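Local coordinates for protein peroxiredoxin 5 (Alvinella pompejana, PDB 2XHF) that probably reduces hydrogen peroxide and organic peroxides with a reactive cysteine, as an antioxidant enzyme of the peroxiredoxin family, at residues T97-P100 / E101-R105; L68-K71 / F72-E75; E113-A117 / L118-L122. All coordinates share one frame; numbering follows the deposited sequence.

Contact 1. Residues T97-P100 / E101-R105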
loop_
_atom_site.group_PDB
_atom_site.type_symbol
_atom_site.label_atom_id
_atom_site.label_comp_id
_atom_site.label_asym_id
_atom_site.label_seq_id
_atom_site.Cartn_x
_atom_site.Cartn_y
_atom_site.Cartn_z
ATOM N N THR A 97 -7.009 -9.584 5.816
ATOM C CA THR A 97 -6.246 -9.999 6.990
ATOM C C THR A 97 -6.882 -9.553 8.304
ATOM O O THR A 97 -6.744 -10.232 9.332
ATOM C CB THR A 97 -4.780 -9.479 6.960
ATOM O OG1 THR A 97 -4.735 -8.086 7.322
ATOM C CG2 THR A 97 -4.139 -9.736 5.591
ATOM N N VAL A 98 -7.573 -8.416 8.283
ATOM C CA VAL A 98 -8.166 -7.887 9.502
ATOM C C VAL A 98 -9.668 -8.192 9.614
ATOM O O VAL A 98 -10.232 -8.068 10.693
ATOM C CB VAL A 98 -7.953 -6.366 9.656
ATOM C CG1 VAL A 98 -6.464 -6.043 9.757
ATOM C CG2 VAL A 98 -8.551 -5.594 8.501
ATOM N N ASP A 99 -10.307 -8.600 8.515
ATOM C CA ASP A 99 -11.759 -8.787 8.467
ATOM C C ASP A 99 -12.073 -9.959 7.529
ATOM O O ASP A 99 -12.596 -9.781 6.432
ATOM C CB ASP A 99 -12.404 -7.479 7.977
ATOM C CG ASP A 99 -13.901 -7.581 7.734
ATOM O OD1 ASP A 99 -14.604 -8.411 8.361
ATOM O OD2 ASP A 99 -14.368 -6.766 6.913
ATOM N N PRO A 100 -11.739 -11.177 7.959
ATOM C CA PRO A 100 -11.896 -12.340 7.087
ATOM C C PRO A 100 -13.350 -12.628 6.703
ATOM O O PRO A 100 -13.573 -13.295 5.689
ATOM C CB PRO A 100 -11.300 -13.483 7.912
ATOM C CG PRO A 100 -11.356 -13.021 9.327
ATOM C CD PRO A 100 -11.125 -11.534 9.250
ATOM N N GLU A 101 -14.317 -12.129 7.470
ATOM C CA GLU A 101 -15.738 -12.364 7.143
ATOM C C GLU A 101 -16.321 -11.230 6.303
ATOM O O GLU A 101 -17.525 -11.200 6.019
ATOM C CB GLU A 101 -16.568 -12.550 8.419
ATOM C CG GLU A 101 -16.151 -13.767 9.233
ATOM C CD GLU A 101 -16.884 -13.912 10.566
ATOM O OE1 GLU A 101 -17.484 -12.939 11.069
ATOM O OE2 GLU A 101 -16.840 -15.022 11.133
ATOM N N HIS A 102 -15.464 -10.285 5.928
ATOM C CA HIS A 102 -15.844 -9.186 5.043
ATOM C C HIS A 102 -17.090 -8.458 5.520
ATOM O O HIS A 102 -18.014 -8.157 4.748
ATOM C CB HIS A 102 -16.024 -9.659 3.593
ATOM C CG HIS A 102 -16.080 -8.540 2.598
ATOM N ND1 HIS A 102 -16.869 -8.588 1.472
ATOM C CD2 HIS A 102 -15.489 -7.321 2.582
ATOM C CE1 HIS A 102 -16.734 -7.467 0.787
ATOM N NE2 HIS A 102 -15.870 -6.694 1.423
ATOM N N LYS A 103 -17.105 -8.124 6.803
ATOM C CA LYS A 103 -18.176 -7.324 7.362
ATOM C C LYS A 103 -18.044 -5.850 7.051
ATOM O O LYS A 103 -19.010 -5.115 7.170
ATOM C CB LYS A 103 -18.227 -7.529 8.875
ATOM C CG LYS A 103 -18.617 -8.946 9.247
ATOM C CD LYS A 103 -20.098 -9.160 9.308
ATOM C CE LYS A 103 -20.405 -10.169 10.424
ATOM N NZ LYS A 103 -19.792 -11.516 10.191
ATOM N N ILE A 104 -16.858 -5.415 6.650
ATOM C CA ILE A 104 -16.576 -4.000 6.449
ATOM C C ILE A 104 -16.157 -3.768 5.002
ATOM O O ILE A 104 -15.308 -4.482 4.476
ATOM C CB ILE A 104 -15.445 -3.531 7.397
ATOM C CG1 ILE A 104 -15.849 -3.722 8.876
ATOM C CG2 ILE A 104 -15.083 -2.078 7.128
ATOM C CD1 ILE A 104 -14.692 -3.547 9.849
ATOM N N ARG A 105 -16.783 -2.799 4.349
ATOM C CA ARG A 105 -16.406 -2.395 3.010
ATOM C C ARG A 105 -15.082 -1.639 3.084
ATOM O O ARG A 105 -14.957 -0.684 3.835
ATOM C CB ARG A 105 -17.492 -1.498 2.425
ATOM C CG ARG A 105 -18.875 -2.149 2.305
ATOM C CD ARG A 105 -18.962 -3.136 1.145
ATOM N NE ARG A 105 -18.735 -2.497 -0.141
ATOM C CZ ARG A 105 -19.628 -1.760 -0.790
ATOM N NH1 ARG A 105 -20.861 -1.573 -0.315
ATOM N NH2 ARG A 105 -19.277 -1.223 -1.942
HETATM O O HOH W 1 -14.314 -10.568 9.902
HETATM O O HOH W 2 -13.098 -6.104 4.769
#
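A type I beta turn from D99 to H102 opens the loop that carries the chain out of helix 88-98 toward strand 105-108, and the D99 carboxylate reaches across it to the backbone of K103 and I104. Each oxygen takes one amide: K103 N gives its proton to OD1 of D99 at 3.0 Å, on the syn lone pair, while I104 N reaches OD2 of D99 at 2.8 Å, also from the syn side but 21° out of the carboxylate plane. The side chain gets there because CG stands anti to its own backbone N (chi1 174°), which swings the acid across the turn. Held at both oxygens, the carboxylate has little freedom to rotate about chi2.

The turn itself is closed by H102 N on D99 O at 3.0 Å. D99, the first residue past the helix, starts the turn and holds the amides of K103 and I104 further along, its side chain accepting both within a helix-to-strand connection of the thioredoxin-like fold. Two waters extend the grip: one donates to OD1 of D99 at 2.7 Å and accepts from E101 N, the other donates both to OD2 of D99 and to I104 O. The buried acid therefore has four polar partners here, two amides and two waters, which would probably favour its charged form.

On the outer side, NZ of K103 forms a salt bridge with OE1 of E101 at 2.9 Å, coming from above that carboxylate plane. I104 packs inward on I80 and C82, and L66 of helix 62-67 lies against D99, K103 and I104.

Contact 2. Residues L68-K71 / F72-E75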
loop_
_atom_site.group_PDB
_atom_site.type_symbol
_atom_site.label_atom_id
_atom_site.label_comp_id
_atom_site.label_asym_id
_atom_site.label_seq_id
_atom_site.Cartn_x
_atom_site.Cartn_y
_atom_site.Cartn_z
ATOM N N LEU A 68 -19.148 -5.792 17.387
ATOM C CA LEU A 68 -20.427 -5.107 17.539
ATOM C C LEU A 68 -21.309 -5.151 16.302
ATOM O O LEU A 68 -22.346 -4.502 16.265
ATOM C CB LEU A 68 -20.182 -3.657 17.962
ATOM C CG LEU A 68 -19.604 -3.516 19.365
ATOM C CD1 LEU A 68 -19.213 -2.078 19.619
ATOM C CD2 LEU A 68 -20.614 -3.998 20.400
ATOM N N TYR A 69 -20.904 -5.914 15.295
ATOM C CA TYR A 69 -21.638 -5.942 14.036
ATOM C C TYR A 69 -23.146 -6.179 14.198
ATOM O O TYR A 69 -23.947 -5.451 13.636
ATOM C CB TYR A 69 -21.047 -6.996 13.110
ATOM C CG TYR A 69 -21.785 -7.123 11.797
ATOM C CD1 TYR A 69 -21.578 -6.219 10.770
ATOM C CD2 TYR A 69 -22.705 -8.128 11.603
ATOM C CE1 TYR A 69 -22.277 -6.319 9.583
ATOM C CE2 TYR A 69 -23.408 -8.247 10.417
ATOM C CZ TYR A 69 -23.184 -7.355 9.413
ATOM O OH TYR A 69 -23.889 -7.502 8.248
ATOM N N ASP A 70 -23.538 -7.177 14.970
ATOM C CA ASP A 70 -24.970 -7.454 15.121
ATOM C C ASP A 70 -25.703 -6.339 15.897
ATOM O O ASP A 70 -26.865 -6.061 15.633
ATOM C CB ASP A 70 -25.200 -8.829 15.751
ATOM C CG ASP A 70 -24.899 -9.982 14.784
ATOM O OD1 ASP A 70 -25.302 -9.920 13.593
ATOM O OD2 ASP A 70 -24.244 -10.952 15.232
ATOM N N LYS A 71 -25.014 -5.655 16.803
ATOM C CA LYS A 71 -25.596 -4.494 17.473
ATOM C C LYS A 71 -25.834 -3.336 16.507
ATOM O O LYS A 71 -26.873 -2.679 16.551
ATOM C CB LYS A 71 -24.691 -4.017 18.608
ATOM C CG LYS A 71 -24.509 -5.014 19.703
ATOM C CD LYS A 71 -25.822 -5.347 20.397
ATOM C CE LYS A 71 -26.369 -4.172 21.206
ATOM N NZ LYS A 71 -27.621 -4.498 21.976
ATOM N N PHE A 72 -24.871 -3.082 15.630
ATOM C CA PHE A 72 -25.027 -2.055 14.615
ATOM C C PHE A 72 -26.192 -2.447 13.701
ATOM O O PHE A 72 -27.067 -1.635 13.387
ATOM C CB PHE A 72 -23.746 -1.937 13.799
ATOM C CG PHE A 72 -22.543 -1.431 14.569
ATOM C CD1 PHE A 72 -22.649 -0.445 15.535
ATOM C CD2 PHE A 72 -21.284 -1.915 14.276
ATOM C CE1 PHE A 72 -21.523 0.016 16.207
ATOM C CE2 PHE A 72 -20.169 -1.454 14.945
ATOM C CZ PHE A 72 -20.293 -0.486 15.908
ATOM N N LYS A 73 -26.206 -3.707 13.295
ATOM C CA LYS A 73 -27.230 -4.219 12.413
ATOM C C LYS A 73 -28.646 -4.113 13.011
ATOM O O LYS A 73 -29.578 -3.792 12.295
ATOM C CB LYS A 73 -26.879 -5.649 11.980
ATOM C CG LYS A 73 -27.912 -6.274 11.064
ATOM C CD LYS A 73 -27.376 -7.470 10.318
ATOM C CE LYS A 73 -26.908 -8.583 11.221
ATOM N NZ LYS A 73 -27.971 -9.122 12.097
ATOM N N GLU A 74 -28.791 -4.301 14.332
ATOM C CA GLU A 74 -30.082 -4.164 15.029
ATOM C C GLU A 74 -30.693 -2.794 14.805
ATOM O O GLU A 74 -31.908 -2.642 14.776
ATOM C CB GLU A 74 -29.918 -4.315 16.554
ATOM C CG GLU A 74 -29.859 -5.712 17.104
ATOM C CD GLU A 74 -29.696 -5.727 18.630
ATOM O OE1 GLU A 74 -29.428 -4.660 19.234
ATOM O OE2 GLU A 74 -29.827 -6.815 19.227
ATOM N N GLU A 75 -29.840 -1.794 14.657
ATOM C CA GLU A 75 -30.273 -0.409 14.504
ATOM C C GLU A 75 -30.286 0.100 13.063
ATOM O O GLU A 75 -30.488 1.293 12.836
ATOM C CB GLU A 75 -29.357 0.496 15.324
ATOM C CG GLU A 75 -29.298 0.131 16.789
ATOM C CD GLU A 75 -30.449 0.710 17.572
ATOM O OE1 GLU A 75 -31.401 1.247 16.948
ATOM O OE2 GLU A 75 -30.395 0.637 18.817
HETATM O O HOH W 3 -28.721 -7.650 14.307
HETATM O O HOH W 4 -28.059 -1.778 19.229
HETATM O O HOH W 5 -29.653 -7.026 21.893
#
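L68 and F72 make the apolar part of this one-turn contact in helix 69-74, with L68 at its N-cap position. CB of L68 sits over one face of the F72 ring, 4.0 Å from its centroid and displaced toward the rim, in a CH-pi contact; O of L68 lies over a face of the ring too. CG of F72 anti to its carbonyl carbon (chi1 -66°) turns the ring back along the helix to meet them.

Backbone bonds wind the turn: F72 N to L68 O, K73 N to Y69 O at 2.9 Å, and E74 N to D70 O.

Charged pairs decorate the outer surface. NZ of K73 makes a salt bridge with OD1 of D70, weak as a hydrogen bond at 3.2 Å, the two side chains running alongside each other; a water joins the same NZ to O of D70. K71 and E74 repeat the pattern, NZ of K71 standing 3.3 Å from OE1 of E74, again a weak bond. The bend at chi3 (60°) brings CE of K73 to CE2 of Y69 at 3.6 Å.

The F72 ring is wedged between C159, L160 and I163 of helix 156-165 and I80 of strand 79-84. Without it, as with an alanine here, L68 would probably lose the face its CB rests on, and a gap is likely to open toward I163 and I80. Through this ring the short helix docks its buried side on both helix 156-165 and strand 79-84.

Contact 3. Residues E113-A117 / L118-L122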
loop_
_atom_site.group_PDB
_atom_site.type_symbol
_atom_site.label_atom_id
_atom_site.label_comp_id
_atom_site.label_asym_id
_atom_site.label_seq_id
_atom_site.Cartn_x
_atom_site.Cartn_y
_atom_site.Cartn_z
ATOM N N GLU A 113 -8.715 12.107 -2.779
ATOM C CA GLU A 113 -9.697 13.116 -3.139
ATOM C C GLU A 113 -10.786 13.283 -2.070
ATOM O O GLU A 113 -11.190 14.407 -1.756
ATOM C CB GLU A 113 -10.331 12.799 -4.495
ATOM C CG GLU A 113 -11.229 13.905 -4.990
ATOM C CD GLU A 113 -11.802 13.634 -6.362
ATOM O OE1 GLU A 113 -11.719 12.483 -6.845
ATOM O OE2 GLU A 113 -12.337 14.590 -6.959
ATOM N N PHE A 114 -11.270 12.171 -1.515
ATOM C CA PHE A 114 -12.316 12.240 -0.504
ATOM C C PHE A 114 -11.782 12.900 0.754
ATOM O O PHE A 114 -12.425 13.767 1.348
ATOM C CB PHE A 114 -12.878 10.856 -0.183
ATOM C CG PHE A 114 -14.004 10.878 0.822
ATOM C CD1 PHE A 114 -15.284 11.209 0.437
ATOM C CD2 PHE A 114 -13.781 10.559 2.146
ATOM C CE1 PHE A 114 -16.324 11.218 1.345
ATOM C CE2 PHE A 114 -14.801 10.569 3.063
ATOM C CZ PHE A 114 -16.084 10.891 2.670
ATOM N N THR A 115 -10.581 12.484 1.136
ATOM C CA THR A 115 -9.919 13.012 2.308
ATOM C C THR A 115 -9.701 14.530 2.192
ATOM O O THR A 115 -9.975 15.292 3.128
ATOM C CB THR A 115 -8.588 12.270 2.495
ATOM O OG1 THR A 115 -8.856 10.895 2.805
ATOM C CG2 THR A 115 -7.730 12.886 3.606
ATOM N N ARG A 116 -9.248 14.985 1.029
ATOM C CA ARG A 116 -9.062 16.417 0.834
ATOM C C ARG A 116 -10.398 17.149 0.861
ATOM O O ARG A 116 -10.494 18.238 1.433
ATOM C CB ARG A 116 -8.332 16.704 -0.474
ATOM C CG ARG A 116 -6.834 16.513 -0.354
ATOM C CD ARG A 116 -6.083 17.027 -1.568
ATOM N NE ARG A 116 -6.549 16.397 -2.801
ATOM C CZ ARG A 116 -6.128 15.222 -3.261
ATOM N NH1 ARG A 116 -5.202 14.536 -2.601
ATOM N NH2 ARG A 116 -6.636 14.737 -4.389
ATOM N N ALA A 117 -11.430 16.567 0.248
ATOM C CA ALA A 117 -12.722 17.221 0.173
ATOM C C ALA A 117 -13.313 17.328 1.573
ATOM O O ALA A 117 -13.972 18.311 1.909
ATOM C CB ALA A 117 -13.643 16.443 -0.747
ATOM N N LEU A 118 -13.048 16.325 2.397
ATOM C CA LEU A 118 -13.577 16.282 3.748
ATOM C C LEU A 118 -12.765 17.185 4.680
ATOM O O LEU A 118 -13.227 17.557 5.761
ATOM C CB LEU A 118 -13.562 14.829 4.257
ATOM C CG LEU A 118 -14.513 14.493 5.406
ATOM C CD1 LEU A 118 -15.983 14.739 5.038
ATOM C CD2 LEU A 118 -14.307 13.062 5.850
ATOM N N GLY A 119 -11.550 17.532 4.259
ATOM C CA GLY A 119 -10.668 18.368 5.056
ATOM C C GLY A 119 -9.886 17.612 6.129
ATOM O O GLY A 119 -9.505 18.188 7.147
ATOM N N THR A 120 -9.634 16.328 5.907
ATOM C CA THR A 120 -9.047 15.485 6.942
ATOM C C THR A 120 -7.647 15.004 6.558
ATOM O O THR A 120 -7.179 13.966 7.021
ATOM C CB THR A 120 -9.941 14.260 7.218
ATOM O OG1 THR A 120 -10.191 13.568 5.994
ATOM C CG2 THR A 120 -11.283 14.696 7.803
ATOM N N GLU A 121 -6.982 15.756 5.697
ATOM C CA GLU A 121 -5.609 15.452 5.333
ATOM C C GLU A 121 -4.654 15.515 6.529
ATOM O O GLU A 121 -4.706 16.431 7.361
ATOM C CB GLU A 121 -5.140 16.409 4.241
ATOM C CG GLU A 121 -4.644 15.728 2.997
ATOM C CD GLU A 121 -4.128 16.716 1.972
ATOM O OE1 GLU A 121 -3.376 16.301 1.071
ATOM O OE2 GLU A 121 -4.493 17.905 2.065
ATOM N N LEU A 122 -3.759 14.538 6.558
ATOM C CA LEU A 122 -2.683 14.435 7.521
ATOM C C LEU A 122 -1.402 14.842 6.809
ATOM O O LEU A 122 -1.210 14.506 5.636
ATOM C CB LEU A 122 -2.588 12.978 7.951
ATOM C CG LEU A 122 -1.899 12.524 9.215
ATOM C CD1 LEU A 122 -2.467 13.209 10.448
ATOM C CD2 LEU A 122 -2.110 11.039 9.318
#
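A Schellman motif ends helix 113-118, with G119 as its C-prime residue. T120 N reaches back to T115 O at 3.0 Å in a nearly straight bond (170°), and G119 N makes a weak bond to R116 O at 3.1 Å. G119 has positive phi (82°), where a CB would jam against the carbonyl oxygen of L118, so glycine suits the reversal. O of T115 also takes a weak bond from G119 N, gathering two backbone donors. Just before it, the ordinary helical bond from L118 N to F114 O (2.8 Å) closes the last turn.

Across the cap, CG2 of T115 meets OG1 of T120 at 3.5 Å, the two side chains crossing at about a right angle. OG1 of T115 is turned to another partner, D109. On the outer side E121 lays its carboxylate against the aliphatic part of R116, CD of E121 being 3.6 Å from CG of R116, with the guanidinium and carboxylate planes 69° apart. Their charged groups stay beyond salt-bridge distance: NH1 of R116 is bonded to O of H111, and OE1 of E121 to N131. The inner pair is apolar, CD2 of L118 touching CE2 of F114 at 3.8 Å, the side chains alongside each other and pointing the same way.

F114 and L118 both rest on Y136 of strand 136-141, with P21 and V23 also against F114. T120 joins them on Y136, and its backbone pairs with R134, tying the helix end to the chain leading into that strand.

From the N terminus, contact 2 comes first, closing one turn within helix 69-74, just ahead of strand 79-84. Contact 1 follows, closing the turn between helix 88-98 and strand 105-108, and contact 3 comes last, ending helix 113-118. The three lie in series, none nested in or crossing another. Contacts 1 and 2 meet in space where K103 packs on Y69, CE to CD2 3.3 Å, in a cation-pi pair, and both lean on I80 of strand 79-84. Contact 3 stands across the chain's centre from both, its centre about 24 Å from that of contact 1 and about 28 Å from that of contact 2, against strand 136-141 of the same sheet.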